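Local coordinates for protein arsenical resistance operon trans-acting repressor (Bacteroides vulgatus, PDB 3KTB) that probably acts as a DNA-binding transcriptional repressor of an arsenical resistance operon, at residues 85-88 / 89-92. Sequence-based numbering, arbitrary orientation.
Sequences IAVS and QTYP
The two methyl groups of V87 divide between T90 and P92 of the loop that follows. CG1, anti to the backbone N (chi1 -164°), lies 3.4 Å from the carbonyl O of T90 and 3.8 Å from the hydroxyl OG1 of the same residue, the two side chains crossing at about a right angle. CG2 instead reaches the ring of P92, where its nearest atom is CG at 4.1 Å. This apolar side is the inner one: P92 is buried, and W100 of helix 94-101 touches both V87 and P92. In the thioredoxin-like fold of this ArsD-family protein, 84-87 is an edge strand within the chain's mixed sheet, and the bend carries the chain from it toward the final helix. A classic beta bulge, with A86 and V87 both facing T79, ends the strand just before the chain turns. The turn itself is a gamma turn centred on Q89, whose positive phi of 67° brings T90 N to 2.8 Å from S88 O in a weak, bent hydrogen bond. It is tight at Q89, where chi1 of 80° sets CG between the backbone N and the carbonyl carbon, only 2.7 Å from S88 O. Q89 and T90 are both exposed, but the solvent side proper is the rest of the Q89 chain, extended beyond CG. Y91, buried, leaves the backbone away from 85-88, and its OH hydrogen-bonds to OD1 of D11.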
ATOM      1  N   ILE A  85      11.540 -17.897 -20.673  1.00 88.99           N
ATOM      2  CA  ILE A  85      10.897 -19.041 -21.310  1.00 87.57           C
ATOM      3  C   ILE A  85      11.954 -19.994 -21.815  1.00 83.64           C
ATOM      4  O   ILE A  85      12.836 -19.587 -22.544  1.00 84.49           O
ATOM      5  CB  ILE A  85      10.071 -18.619 -22.524  1.00 89.69           C
ATOM      6  CG1 ILE A  85       9.085 -17.511 -22.153  1.00 92.78           C
ATOM      7  CG2 ILE A  85       9.346 -19.821 -23.120  1.00 87.73           C
ATOM      8  CD1 ILE A  85       7.982 -17.959 -21.250  1.00 89.50           C
ATOM      9  N   ALA A  86      11.872 -21.262 -21.433  1.00 77.01           N
ATOM     10  CA  ALA A  86      12.824 -22.247 -21.928  1.00 73.27           C
ATOM     11  C   ALA A  86      12.101 -23.364 -22.681  1.00 72.87           C
ATOM     12  O   ALA A  86      12.629 -23.920 -23.652  1.00 67.64           O
ATOM     13  CB  ALA A  86      13.635 -22.813 -20.784  1.00 68.18           C
ATOM     14  N   VAL A  87      10.902 -23.710 -22.218  1.00 69.63           N
ATOM     15  CA  VAL A  87      10.118 -24.744 -22.882  1.00 73.40           C
ATOM     16  C   VAL A  87       8.633 -24.431 -22.802  1.00 77.17           C
ATOM     17  O   VAL A  87       8.161 -23.859 -21.821  1.00 79.19           O
ATOM     18  CB  VAL A  87      10.358 -26.144 -22.265  1.00 67.99           C
ATOM     19  CG1 VAL A  87       9.851 -27.248 -23.206  1.00 66.21           C
ATOM     20  CG2 VAL A  87      11.817 -26.355 -21.950  1.00 66.29           C
ATOM     21  N   SER A  88       7.892 -24.810 -23.835  1.00 84.53           N
ATOM     22  CA  SER A  88       6.435 -24.710 -23.783  1.00 87.09           C
ATOM     23  C   SER A  88       5.770 -25.886 -24.481  1.00 87.90           C
ATOM     24  O   SER A  88       6.438 -26.668 -25.172  1.00 79.37           O
ATOM     25  CB  SER A  88       5.933 -23.384 -24.357  1.00 91.47           C
ATOM     26  OG  SER A  88       6.351 -23.241 -25.696  1.00101.46           O
ATOM     27  N   GLN A  89       4.454 -25.989 -24.267  1.00 96.53           N
ATOM     28  CA  GLN A  89       3.594 -27.086 -24.726  1.00103.06           C
ATOM     29  C   GLN A  89       3.899 -28.430 -24.053  1.00 93.57           C
ATOM     30  O   GLN A  89       2.988 -29.218 -23.799  1.00 90.43           O
ATOM     31  CB  GLN A  89       3.584 -27.210 -26.263  1.00119.08           C
ATOM     32  CG  GLN A  89       4.792 -27.928 -26.876  1.00129.45           C
ATOM     33  CD  GLN A  89       4.833 -27.843 -28.400  1.00140.38           C
ATOM     34  OE1 GLN A  89       5.676 -28.477 -29.042  1.00146.43           O
ATOM     35  NE2 GLN A  89       3.925 -27.058 -28.983  1.00139.65           N
ATOM     36  N   THR A  90       5.181 -28.667 -23.759  1.00 87.03           N
ATOM     37  CA  THR A  90       5.661 -29.936 -23.217  1.00 76.71           C
ATOM     38  C   THR A  90       6.552 -29.715 -21.992  1.00 73.13           C
ATOM     39  O   THR A  90       7.123 -28.628 -21.809  1.00 72.75           O
ATOM     40  CB  THR A  90       6.488 -30.717 -24.266  1.00 74.69           C
ATOM     41  OG1 THR A  90       7.642 -29.950 -24.625  1.00 75.35           O
ATOM     42  CG2 THR A  90       5.664 -31.003 -25.524  1.00 75.06           C
ATOM     43  N   TYR A  91       6.687 -30.746 -21.161  1.00 63.45           N
ATOM     44  CA  TYR A  91       7.571 -30.652 -19.996  1.00 60.17           C
ATOM     45  C   TYR A  91       9.007 -30.858 -20.417  1.00 61.76           C
ATOM     46  O   TYR A  91       9.274 -31.696 -21.275  1.00 63.10           O
ATOM     47  CB  TYR A  91       7.187 -31.674 -18.918  1.00 53.77           C
ATOM     48  CG  TYR A  91       5.874 -31.316 -18.276  1.00 53.57           C
ATOM     49  CD1 TYR A  91       5.816 -30.304 -17.326  1.00 54.92           C
ATOM     50  CD2 TYR A  91       4.692 -31.947 -18.645  1.00 51.61           C
ATOM     51  CE1 TYR A  91       4.628 -29.942 -16.738  1.00 53.22           C
ATOM     52  CE2 TYR A  91       3.487 -31.575 -18.068  1.00 56.04           C
ATOM     53  CZ  TYR A  91       3.471 -30.567 -17.111  1.00 56.09           C
ATOM     54  OH  TYR A  91       2.310 -30.164 -16.506  1.00 58.49           O
ATOM     55  N   PRO A  92       9.935 -30.105 -19.801  1.00 62.39           N
ATOM     56  CA  PRO A  92      11.363 -30.240 -20.081  1.00 62.13           C
ATOM     57  C   PRO A  92      11.798 -31.692 -20.015  1.00 60.55           C
ATOM     58  O   PRO A  92      11.380 -32.426 -19.131  1.00 55.53           O
ATOM     59  CB  PRO A  92      12.017 -29.465 -18.930  1.00 57.15           C
ATOM     60  CG  PRO A  92      11.017 -28.451 -18.564  1.00 57.29           C
ATOM     61  CD  PRO A  92       9.687 -29.145 -18.711  1.00 61.26           C
TER